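Local coordinates for 177aa long hypothetical protein (Pyrococcus horikoshii, PDB 2CQZ) that probably hydrolyses 2'-deoxyribonucleoside 5'-phosphates to deoxyribonucleosides and phosphate, as a metal-dependent, homodimeric 5'-deoxynucleotidase of the HD-domain family, at residues L64-V69 with Y109-E114; Q113-S116 with A120-V123. All coordinates share one frame; numbering follows the deposited sequence.

How the interactions relate
Helix 106-114 supplies one side of both contacts, whose centres lie about 7 Å apart. Interaction 1 is buried and joins that helix to helix 60-69 by a methionine packed on aliphatic and carboxylate atoms, with no hydrogen bond between its segments. Interaction 2 follows directly in the chain, where helix 106-114 ends and a short turn leads to helix 118-140; it is only partly buried, and a hydrogen bond from an amide side chain to a backbone carbonyl accompanies its packing. The two meet at Ala120, with its CA 3.6 Å from Met66 SD, and at Val123, which touches both Ala67 and the Tyr112 ring. Three helices thus converge there.

Interaction 1 (L64-V69 with Y109-E114); sequences LKMAIV and YREYQE
Met66 carries a buried helix-to-helix packing contact, reaching from helix 60-69 to Glu111 and Tyr112 on helix 106-114. No hydrogen bond joins the two segments, and the nearest CA atoms across them are Met66 CA and Tyr112 CA, 7.0 Å apart. The methionine reaches across by running straight out from its helix, CG anti to the backbone N (chi1 -165°), and then bending at the thioether (chi3 -78°), which turns the terminal methyl onto Glu111. Met66 CE lies 3.5 Å from Glu111 CD and 3.6 Å from Glu111 CG, so the methyl touches the carboxylate carbon as well as the aliphatic chain, against the side of an extended group that the methionine crosses at about a right angle. Nearer the backbone of the same methionine, Met66 CG packs 3.9 Å from Tyr112 CB, and Met66 SD sits 4.1 Å from that same Tyr112 CB. The tyrosine therefore meets the methionine mainly through the root of its side chain, while Met66 CG lies obliquely to the ring.

Both helices belong to the all-helical HD domain, and helix 60-69 runs directly into His70 and Asp71, the paired histidine and aspartate that bind nickel here together with His36 and Asp127. The side chain of Tyr112 comes within about 5 Å of the nickel ion, which places this packing beside the metal site; its ring also makes a cation-pi contact with Arg124. Val123 of helix 118-140 also packs on Met66 and Tyr112. The carboxylate of Glu111 has its polar partners elsewhere: OE1 is bound by Ser117 OG and forms a salt bridge with Lys62. Elsewhere on helix 60-69, Leu64 and Ile68 pack against the second subunit, and Ala67 against helix 33-53.

Interaction 2 (Q113-S116 with A120-V123); sequences QECS and AQLV
Cys115 packs closely against Ala120 and Gln121, whereas the side chains of Glu114 and Ser116 lie on the exposed side of the same turn. On the packed side, Ala120 CB points into the bend of the chain and sits 3.9 Å from Cys115 CA; the backbone of Ser116 borders this part, with Ser116 N at 4.1 Å from Ala120 CB. Cys115 SG is anti to its backbone N, which brings the sulfur alongside the Gln121 chain, 3.8 Å from Gln121 CG. Beyond CG the glutamine is extended, and its amide reaches back over the turn. There Gln121 NE2 donates to Cys115 O at 3.3 Å, a long but nearly straight bond (169° at the hydrogen). The acceptor lies almost in the amide plane of Gln121, yet the nitrogen stands 44° above the carbonyl plane of Cys115.

This is the tight connection between consecutive helices of the HD domain: helix 106-114 ends, Cys115 takes a positive phi (50°), and the chain enters helix 118-140, which farther along carries the nickel ligand Asp127. The positive phi breaks the helical path and turns the chain so that the carbonyl of Cys115 comes near the first turns of the next helix. The other end of the Gln121 amide has the stronger partner, OE1 accepting a hydrogen bond from Leu161 N; with a partner at each end, the rotation of the amide is probably restrained. Leu159 from the same loop packs on Cys115 and Gln121.

The exposed side is held more loosely. Ser116 CB is directed away from helix 118-140, and its OG makes a weak hydrogen bond to Glu114 O. The end of the Glu114 side chain leads away from helix 118-140.

Interaction 1 (L64-V69 with Y109-E114)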
# COMPACT_ATOMS: atom_id res chain seq x y z
N LEU A 64 17.99 -3.41 -27.29
CA LEU A 64 17.78 -3.87 -25.93
C LEU A 64 18.50 -2.99 -24.92
O LEU A 64 17.95 -2.70 -23.85
CB LEU A 64 18.21 -5.33 -25.78
CG LEU A 64 17.32 -6.35 -26.50
CD1 LEU A 64 17.84 -7.75 -26.24
CD2 LEU A 64 15.87 -6.23 -26.03
N LYS A 65 19.71 -2.54 -25.23
CA LYS A 65 20.43 -1.66 -24.31
C LYS A 65 19.69 -0.33 -24.25
O LYS A 65 19.51 0.24 -23.18
CB LYS A 65 21.86 -1.41 -24.78
CG LYS A 65 22.80 -2.59 -24.65
CD LYS A 65 24.19 -2.19 -25.12
CE LYS A 65 25.14 -3.37 -25.10
NZ LYS A 65 26.53 -2.94 -25.42
N MET A 66 19.26 0.14 -25.41
CA MET A 66 18.54 1.41 -25.50
C MET A 66 17.23 1.36 -24.71
O MET A 66 16.82 2.35 -24.11
CB MET A 66 18.28 1.74 -26.97
CG MET A 66 17.86 3.16 -27.25
SD MET A 66 17.67 3.43 -29.03
CE MET A 66 19.41 3.60 -29.56
N ALA A 67 16.58 0.21 -24.71
CA ALA A 67 15.33 0.08 -23.97
C ALA A 67 15.61 0.08 -22.46
O ALA A 67 14.88 0.69 -21.69
CB ALA A 67 14.60 -1.22 -24.37
N ILE A 68 16.69 -0.59 -22.06
CA ILE A 68 17.06 -0.68 -20.66
C ILE A 68 17.49 0.67 -20.07
O ILE A 68 17.18 1.00 -18.92
CB ILE A 68 18.22 -1.69 -20.47
CG1 ILE A 68 17.73 -3.11 -20.77
CG2 ILE A 68 18.76 -1.60 -19.05
CD1 ILE A 68 18.82 -4.16 -20.75
N VAL A 69 18.18 1.45 -20.89
CA VAL A 69 18.70 2.73 -20.46
C VAL A 69 17.81 3.96 -20.71
O VAL A 69 17.99 5.00 -20.06
CB VAL A 69 20.09 2.94 -21.11
CG1 VAL A 69 20.62 4.33 -20.85
CG2 VAL A 69 21.07 1.89 -20.57
N TYR A 109 21.34 7.25 -25.22
CA TYR A 109 20.32 8.23 -24.89
C TYR A 109 20.13 9.20 -26.07
O TYR A 109 19.01 9.39 -26.56
CB TYR A 109 20.73 9.02 -23.66
CG TYR A 109 19.91 10.27 -23.47
CD1 TYR A 109 18.58 10.19 -23.04
CD2 TYR A 109 20.44 11.52 -23.78
CE1 TYR A 109 17.79 11.34 -22.94
CE2 TYR A 109 19.65 12.67 -23.69
CZ TYR A 109 18.33 12.57 -23.27
OH TYR A 109 17.55 13.70 -23.21
N ARG A 110 21.23 9.80 -26.51
CA ARG A 110 21.20 10.76 -27.62
C ARG A 110 20.49 10.20 -28.86
O ARG A 110 19.60 10.84 -29.40
CB ARG A 110 22.64 11.20 -27.94
CG ARG A 110 22.80 12.35 -28.92
CD ARG A 110 22.80 11.84 -30.35
NE ARG A 110 23.72 10.72 -30.53
CZ ARG A 110 23.74 9.91 -31.59
NH1 ARG A 110 22.89 10.10 -32.59
NH2 ARG A 110 24.61 8.91 -31.64
N GLU A 111 20.87 9.00 -29.30
CA GLU A 111 20.24 8.39 -30.47
C GLU A 111 18.76 8.13 -30.22
O GLU A 111 17.94 8.27 -31.13
CB GLU A 111 20.96 7.08 -30.83
CG GLU A 111 20.27 6.23 -31.90
CD GLU A 111 21.09 5.00 -32.28
OE1 GLU A 111 20.58 4.14 -33.05
OE2 GLU A 111 22.24 4.89 -31.83
N TYR A 112 18.42 7.77 -28.99
CA TYR A 112 17.04 7.49 -28.64
C TYR A 112 16.15 8.71 -28.83
O TYR A 112 15.07 8.61 -29.40
CB TYR A 112 16.95 6.98 -27.20
CG TYR A 112 15.54 6.83 -26.67
CD1 TYR A 112 14.64 5.94 -27.25
CD2 TYR A 112 15.10 7.60 -25.59
CE1 TYR A 112 13.34 5.81 -26.77
CE2 TYR A 112 13.81 7.48 -25.10
CZ TYR A 112 12.93 6.59 -25.70
OH TYR A 112 11.65 6.50 -25.23
N GLN A 113 16.62 9.86 -28.34
CA GLN A 113 15.86 11.11 -28.44
C GLN A 113 15.69 11.58 -29.88
O GLN A 113 14.72 12.27 -30.19
CB GLN A 113 16.55 12.21 -27.63
CG GLN A 113 16.64 11.94 -26.14
CD GLN A 113 15.27 11.88 -25.47
OE1 GLN A 113 14.84 10.81 -25.02
NE2 GLN A 113 14.59 13.02 -25.40
N GLU A 114 16.62 11.22 -30.75
CA GLU A 114 16.54 11.62 -32.15
C GLU A 114 15.43 10.88 -32.86
O GLU A 114 14.86 11.38 -33.83
CB GLU A 114 17.87 11.36 -32.85
CG GLU A 114 18.88 12.47 -32.69
CD GLU A 114 20.21 12.11 -33.31
OE1 GLU A 114 20.20 11.57 -34.44
OE2 GLU A 114 21.25 12.36 -32.66

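Interaction 2 (Q113-S116 with A120-V123)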
# COMPACT_ATOMS: atom_id res chain seq x y z
N GLN A 113 16.62 9.86 -28.34
CA GLN A 113 15.86 11.11 -28.44
C GLN A 113 15.69 11.58 -29.88
O GLN A 113 14.72 12.27 -30.19
CB GLN A 113 16.55 12.21 -27.63
CG GLN A 113 16.64 11.94 -26.14
CD GLN A 113 15.27 11.88 -25.47
OE1 GLN A 113 14.84 10.81 -25.02
NE2 GLN A 113 14.59 13.02 -25.40
N GLU A 114 16.62 11.22 -30.75
CA GLU A 114 16.54 11.62 -32.15
C GLU A 114 15.43 10.88 -32.86
O GLU A 114 14.86 11.38 -33.83
CB GLU A 114 17.87 11.36 -32.85
CG GLU A 114 18.88 12.47 -32.69
CD GLU A 114 20.21 12.11 -33.31
OE1 GLU A 114 20.20 11.57 -34.44
OE2 GLU A 114 21.25 12.36 -32.66
N CYS A 115 15.14 9.68 -32.38
CA CYS A 115 14.08 8.87 -32.95
C CYS A 115 14.19 8.76 -34.48
O CYS A 115 13.19 8.91 -35.19
CB CYS A 115 12.73 9.47 -32.54
SG CYS A 115 11.30 8.41 -32.75
N SER A 116 15.40 8.50 -34.97
CA SER A 116 15.63 8.37 -36.40
C SER A 116 15.92 6.94 -36.83
O SER A 116 15.28 6.42 -37.74
CB SER A 116 16.81 9.26 -36.85
OG SER A 116 16.55 10.62 -36.55
N ALA A 120 16.05 3.14 -32.49
CA ALA A 120 15.49 4.26 -31.72
C ALA A 120 13.98 4.34 -31.83
O ALA A 120 13.30 4.68 -30.86
CB ALA A 120 16.11 5.58 -32.17
N GLN A 121 13.45 4.03 -33.01
CA GLN A 121 12.00 4.08 -33.20
C GLN A 121 11.33 2.89 -32.56
O GLN A 121 10.24 3.02 -32.00
CB GLN A 121 11.67 4.14 -34.69
CG GLN A 121 11.58 5.57 -35.22
CD GLN A 121 11.46 5.63 -36.73
OE1 GLN A 121 10.87 4.75 -37.38
NE2 GLN A 121 12.00 6.70 -37.31
N LEU A 122 12.00 1.74 -32.62
CA LEU A 122 11.50 0.52 -32.02
C LEU A 122 11.30 0.71 -30.51
O LEU A 122 10.26 0.35 -29.95
CB LEU A 122 12.49 -0.62 -32.25
CG LEU A 122 12.19 -1.93 -31.53
CD1 LEU A 122 10.86 -2.46 -32.01
CD2 LEU A 122 13.30 -2.94 -31.80
N VAL A 123 12.31 1.26 -29.85
CA VAL A 123 12.22 1.46 -28.41
C VAL A 123 11.11 2.46 -28.10
O VAL A 123 10.38 2.30 -27.13
CB VAL A 123 13.55 1.98 -27.82
CG1 VAL A 123 13.40 2.20 -26.32
CG2 VAL A 123 14.68 0.99 -28.10